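Side-chain contacts in alpha-catenin-like protein hmp-1 (Caenorhabditis elegans, PDB 5H5M), which is the alpha-catenin of the cadherin-catenin complex at adherens junctions, binds beta-catenin and actin filaments, and is required for cell shape changes during body elongation: residues S330-A333 with N334-E337; E351-E354 with F355-A358. One frame throughout, in Å; residues are numbered along the deposited sequence.

Interaction 1: S330-A333 with N334-E337; sequences SALA and NRQE
Arg335 folds back over the preceding turn of its own helix, laying its guanidinium across Ala331 and Leu332 near the C-terminal end of helix 305-339, in the helix-bundle M domain of this vinculin-family protein. CG lies beside the backbone N and opposite the carbonyl carbon (chi1 -72°), the rotation that sends the chain back toward Ala331. A further bend about CG-CD (chi3 -58°) turns the flat group, and the Ala331 O lies 3.6 Å from its plane, offset toward the rim. The Arg335 and Leu332 side chains cross at about a right angle, with Arg335 NH2 3.4 Å from Leu332 CA and 3.6 Å from Leu332 CB. Alanine suits position 331 because a bare methyl leaves room for the guanidinium to lie over the turn, Ala331 CB being 4.0 Å from Arg335 NH1. The charge is met by helix 345-374, where Arg335 NE makes a salt bridge to Glu351 OE1 while NH2 faces the other carboxylate oxygen, OE2. A methionine in place of Arg335 would probably leave the carboxylate of Glu351 without its cationic mate. Leucine suits position 332, whose buried branches pack on Phe355 and Trp343. On another side of the helix, the amide of Asn334 folds back in the same sense over the Ser330 carbonyl; its ND2 is 3.3 Å from Ser330 O, at an angle too poor for a hydrogen bond, and 3.9 Å from Ser330 OG.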
ATOM      1  N   SER A 330      13.861  13.448  15.764  1.00 32.57           N
ATOM      2  CA  SER A 330      15.296  13.194  15.807  1.00 36.11           C
ATOM      3  C   SER A 330      15.890  13.606  17.147  1.00 37.85           C
ATOM      4  O   SER A 330      16.750  12.912  17.691  1.00 43.00           O
ATOM      5  CB  SER A 330      16.008  13.933  14.671  1.00 42.14           C
ATOM      6  OG  SER A 330      17.409  13.742  14.747  1.00 58.02           O
ATOM      7  N   ALA A 331      15.432  14.740  17.671  1.00 35.47           N
ATOM      8  CA  ALA A 331      15.889  15.221  18.970  1.00 39.16           C
ATOM      9  C   ALA A 331      15.461  14.256  20.073  1.00 35.51           C
ATOM     10  O   ALA A 331      16.183  14.055  21.051  1.00 36.77           O
ATOM     11  CB  ALA A 331      15.353  16.618  19.242  1.00 35.16           C
ATOM     12  N   LEU A 332      14.282  13.665  19.905  1.00 33.75           N
ATOM     13  CA  LEU A 332      13.781  12.660  20.834  1.00 33.40           C
ATOM     14  C   LEU A 332      14.631  11.397  20.740  1.00 34.26           C
ATOM     15  O   LEU A 332      14.979  10.794  21.754  1.00 48.38           O
ATOM     16  CB  LEU A 332      12.307  12.352  20.547  1.00 31.93           C
ATOM     17  CG  LEU A 332      11.652  11.107  21.156  1.00 35.17           C
ATOM     18  CD1 LEU A 332      11.814  11.067  22.658  1.00 32.24           C
ATOM     19  CD2 LEU A 332      10.174  11.050  20.789  1.00 36.70           C
ATOM     20  N   ALA A 333      14.969  11.010  19.515  1.00 32.40           N
ATOM     21  CA  ALA A 333      15.815   9.847  19.281  1.00 37.23           C
ATOM     22  C   ALA A 333      17.191  10.024  19.924  1.00 49.19           C
ATOM     23  O   ALA A 333      17.731   9.091  20.520  1.00 50.79           O
ATOM     24  CB  ALA A 333      15.955   9.590  17.788  1.00 34.39           C
ATOM     25  N   ASN A 334      17.750  11.225  19.807  1.00 49.67           N
ATOM     26  CA  ASN A 334      19.054  11.515  20.391  1.00 42.63           C
ATOM     27  C   ASN A 334      19.012  11.509  21.915  1.00 43.47           C
ATOM     28  O   ASN A 334      19.977  11.106  22.563  1.00 55.38           O
ATOM     29  CB  ASN A 334      19.586  12.860  19.890  1.00 40.85           C
ATOM     30  CG  ASN A 334      19.942  12.832  18.415  1.00 63.63           C
ATOM     31  OD1 ASN A 334      20.309  11.788  17.874  1.00 63.89           O
ATOM     32  ND2 ASN A 334      19.840  13.983  17.759  1.00 55.64           N
ATOM     33  N   ARG A 335      17.899  11.956  22.486  1.00 37.29           N
ATOM     34  CA  ARG A 335      17.754  11.957  23.938  1.00 49.18           C
ATOM     35  C   ARG A 335      17.648  10.534  24.481  1.00 41.38           C
ATOM     36  O   ARG A 335      18.059  10.262  25.606  1.00 50.08           O
ATOM     37  CB  ARG A 335      16.535  12.780  24.371  1.00 41.57           C
ATOM     38  CG  ARG A 335      16.699  14.287  24.201  1.00 37.64           C
ATOM     39  CD  ARG A 335      15.531  15.057  24.812  1.00 36.77           C
ATOM     40  NE  ARG A 335      14.240  14.676  24.242  1.00 37.74           N
ATOM     41  CZ  ARG A 335      13.547  15.427  23.391  1.00 38.17           C
ATOM     42  NH1 ARG A 335      14.026  16.599  22.999  1.00 34.31           N
ATOM     43  NH2 ARG A 335      12.378  15.006  22.924  1.00 31.41           N
ATOM     44  N   GLN A 336      17.112   9.627  23.671  1.00 46.55           N
ATOM     45  CA  GLN A 336      16.875   8.256  24.110  1.00 48.07           C
ATOM     46  C   GLN A 336      18.132   7.390  24.049  1.00 57.62           C
ATOM     47  O   GLN A 336      18.278   6.442  24.820  1.00 63.80           O
ATOM     48  CB  GLN A 336      15.765   7.616  23.273  1.00 41.58           C
ATOM     49  CG  GLN A 336      15.275   6.288  23.827  1.00 42.49           C
ATOM     50  CD  GLN A 336      14.190   5.659  22.977  1.00 47.20           C
ATOM     51  OE1 GLN A 336      14.031   5.990  21.801  1.00 51.89           O
ATOM     52  NE2 GLN A 336      13.434   4.742  23.571  1.00 45.17           N
ATOM     53  N   GLU A 337      19.036   7.699  23.126  1.00 59.85           N
ATOM     54  CA  GLU A 337      20.281   6.945  23.049  1.00 53.05           C
ATOM     55  C   GLU A 337      21.291   7.551  24.022  1.00 52.24           C
ATOM     56  O   GLU A 337      22.182   6.863  24.522  1.00 61.17           O
ATOM     57  CB  GLU A 337      20.811   6.917  21.609  1.00 56.14           C
ATOM     58  CG  GLU A 337      22.319   7.003  21.460  1.00 68.23           C
ATOM     59  CD  GLU A 337      22.790   6.607  20.071  1.00 79.72           C
ATOM     60  OE1 GLU A 337      22.106   6.959  19.087  1.00 78.15           O
ATOM     61  OE2 GLU A 337      23.846   5.945  19.961  1.00 85.31           O
TER

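Interaction 2: E351-E354 with F355-A358; sequences EMNE and FINA
Met352 and Ile356, one helical turn apart on helix 345-374, make the apolar side-chain contact of this segment: Met352 CG lies 4.2 Å from Ile356 CD1. Ile356 holds CG1 beside its backbone N and opposite its carbonyl carbon (chi1 -74°), which brings the longer branch back over the preceding turn, with CG1 3.3 Å from Met352 O. The CG1 branch thus covers a carbonyl already engaged by the residue's own amide, for Ile356 N donates to Met352 O at 3.0 Å.

The side-chain amide of Asn357 leans back over Asn353. Asn357 ND2 comes within 3.2 Å of Asn353 O, but the angle is too poor for a hydrogen bond; that carbonyl instead receives Asn357 N at 2.9 Å, a fairly straight bond of 166° at the hydrogen. An amide suits this exposed position, beside Asn353 and near Arg328 of helix 305-339.

Phe355 goes the other way: CG is anti to the backbone N (chi1 -170°), which carries the ring away from the preceding turn, leaving CB 3.4 Å from Glu351 O. A large apolar ring suits this buried place. The chain of Glu354 is bent, and its carboxylate forms a salt bridge with Arg328.

Among the neighbouring helices, Phe355 packs on helices 237-260, 276-300 and 305-339, Met352 and Ile356 meet Ile256 of helix 237-260, and Ala358, buried and small enough to sit beneath a bulky neighbour, packs on Phe325 of helix 305-339.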
ATOM      1  N   GLU A 351       7.944  11.837  27.012  1.00 31.41           N
ATOM      2  CA  GLU A 351       8.456  11.622  25.664  1.00 27.39           C
ATOM      3  C   GLU A 351       7.414  10.959  24.768  1.00 30.35           C
ATOM      4  O   GLU A 351       7.384  11.196  23.559  1.00 27.02           O
ATOM      5  CB  GLU A 351       9.736  10.783  25.706  1.00 29.18           C
ATOM      6  CG  GLU A 351      10.880  11.413  26.501  1.00 34.11           C
ATOM      7  CD  GLU A 351      11.539  12.596  25.796  1.00 46.50           C
ATOM      8  OE1 GLU A 351      12.689  12.927  26.152  1.00 59.95           O
ATOM      9  OE2 GLU A 351      10.921  13.200  24.894  1.00 41.84           O
ATOM     10  N   MET A 352       6.561  10.132  25.366  1.00 26.49           N
ATOM     11  CA  MET A 352       5.454   9.524  24.639  1.00 28.55           C
ATOM     12  C   MET A 352       4.503  10.608  24.136  1.00 27.42           C
ATOM     13  O   MET A 352       4.075  10.591  22.982  1.00 25.66           O
ATOM     14  CB  MET A 352       4.705   8.524  25.525  1.00 27.46           C
ATOM     15  CG  MET A 352       3.371   8.064  24.956  1.00 27.23           C
ATOM     16  SD  MET A 352       2.513   6.897  26.033  1.00 46.68           S
ATOM     17  CE  MET A 352       2.185   7.927  27.460  1.00 41.97           C
ATOM     18  N   ASN A 353       4.185  11.553  25.011  1.00 24.62           N
ATOM     19  CA  ASN A 353       3.328  12.669  24.649  1.00 27.59           C
ATOM     20  C   ASN A 353       3.983  13.578  23.607  1.00 32.61           C
ATOM     21  O   ASN A 353       3.318  14.053  22.688  1.00 35.96           O
ATOM     22  CB  ASN A 353       2.953  13.474  25.896  1.00 32.30           C
ATOM     23  CG  ASN A 353       1.876  12.795  26.726  1.00 39.57           C
ATOM     24  OD1 ASN A 353       0.978  12.145  26.189  1.00 43.40           O
ATOM     25  ND2 ASN A 353       1.959  12.944  28.042  1.00 40.93           N
ATOM     26  N   GLU A 354       5.284  13.812  23.749  1.00 30.03           N
ATOM     27  CA  GLU A 354       6.018  14.623  22.779  1.00 31.37           C
ATOM     28  C   GLU A 354       6.022  13.974  21.399  1.00 29.40           C
ATOM     29  O   GLU A 354       5.939  14.660  20.382  1.00 33.59           O
ATOM     30  CB  GLU A 354       7.455  14.864  23.249  1.00 32.28           C
ATOM     31  CG  GLU A 354       8.373  15.509  22.206  1.00 32.50           C
ATOM     32  CD  GLU A 354       7.894  16.873  21.721  1.00 39.13           C
ATOM     33  OE1 GLU A 354       7.046  17.501  22.392  1.00 39.23           O
ATOM     34  OE2 GLU A 354       8.380  17.323  20.662  1.00 44.85           O
ATOM     35  N   PHE A 355       6.111  12.648  21.370  1.00 25.55           N
ATOM     36  CA  PHE A 355       6.082  11.917  20.113  1.00 22.75           C
ATOM     37  C   PHE A 355       4.691  11.971  19.485  1.00 27.33           C
ATOM     38  O   PHE A 355       4.559  12.147  18.276  1.00 27.80           O
ATOM     39  CB  PHE A 355       6.508  10.465  20.324  1.00 22.64           C
ATOM     40  CG  PHE A 355       6.728   9.707  19.045  1.00 22.26           C
ATOM     41  CD1 PHE A 355       7.706  10.108  18.149  1.00 31.25           C
ATOM     42  CD2 PHE A 355       5.965   8.595  18.742  1.00 21.05           C
ATOM     43  CE1 PHE A 355       7.917   9.414  16.971  1.00 28.93           C
ATOM     44  CE2 PHE A 355       6.171   7.898  17.565  1.00 27.74           C
ATOM     45  CZ  PHE A 355       7.151   8.308  16.679  1.00 26.62           C
ATOM     46  N   ILE A 356       3.664  11.819  20.318  1.00 27.85           N
ATOM     47  CA  ILE A 356       2.277  11.894  19.864  1.00 25.68           C
ATOM     48  C   ILE A 356       1.962  13.264  19.275  1.00 25.59           C
ATOM     49  O   ILE A 356       1.361  13.365  18.204  1.00 28.82           O
ATOM     50  CB  ILE A 356       1.289  11.592  21.014  1.00 32.17           C
ATOM     51  CG1 ILE A 356       1.290  10.098  21.340  1.00 34.08           C
ATOM     52  CG2 ILE A 356      -0.123  12.039  20.653  1.00 31.39           C
ATOM     53  CD1 ILE A 356       0.375   9.727  22.495  1.00 30.75           C
ATOM     54  N   ASN A 357       2.372  14.316  19.975  1.00 29.06           N
ATOM     55  CA  ASN A 357       2.161  15.677  19.492  1.00 35.44           C
ATOM     56  C   ASN A 357       2.926  15.944  18.202  1.00 30.38           C
ATOM     57  O   ASN A 357       2.457  16.684  17.341  1.00 31.93           O
ATOM     58  CB  ASN A 357       2.563  16.701  20.556  1.00 28.62           C
ATOM     59  CG  ASN A 357       1.654  16.666  21.768  1.00 34.44           C
ATOM     60  OD1 ASN A 357       0.494  16.267  21.677  1.00 41.11           O
ATOM     61  ND2 ASN A 357       2.180  17.085  22.914  1.00 33.58           N
ATOM     62  N   ALA A 358       4.101  15.336  18.070  1.00 26.83           N
ATOM     63  CA  ALA A 358       4.895  15.481  16.855  1.00 30.80           C
ATOM     64  C   ALA A 358       4.238  14.755  15.682  1.00 31.32           C
ATOM     65  O   ALA A 358       4.162  15.291  14.580  1.00 32.24           O
ATOM     66  CB  ALA A 358       6.304  14.965  17.076  1.00 24.29           C
TER

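How the interactions relate
From the N terminus, the chain passes interaction 1 near the end of helix 305-339, turns, and enters interaction 2 on helix 345-374. Each contact closes a single helical turn within an unbroken segment; they lie in series and neither nest nor cross. Their centres are 12 Å apart, and they touch across the interface of the two consecutive helices. Beside the salt bridge of Arg335 with Glu351, Leu332 CD1 lies 3.2 Å from Glu351 OE2 and Arg335 NH2 lies 4.1 Å from Glu354 CG, while Leu332 CD2 packs 3.7 Å from Phe355 CD1. A charged pair and an apolar pair thus tie together the two helices that flank the turn.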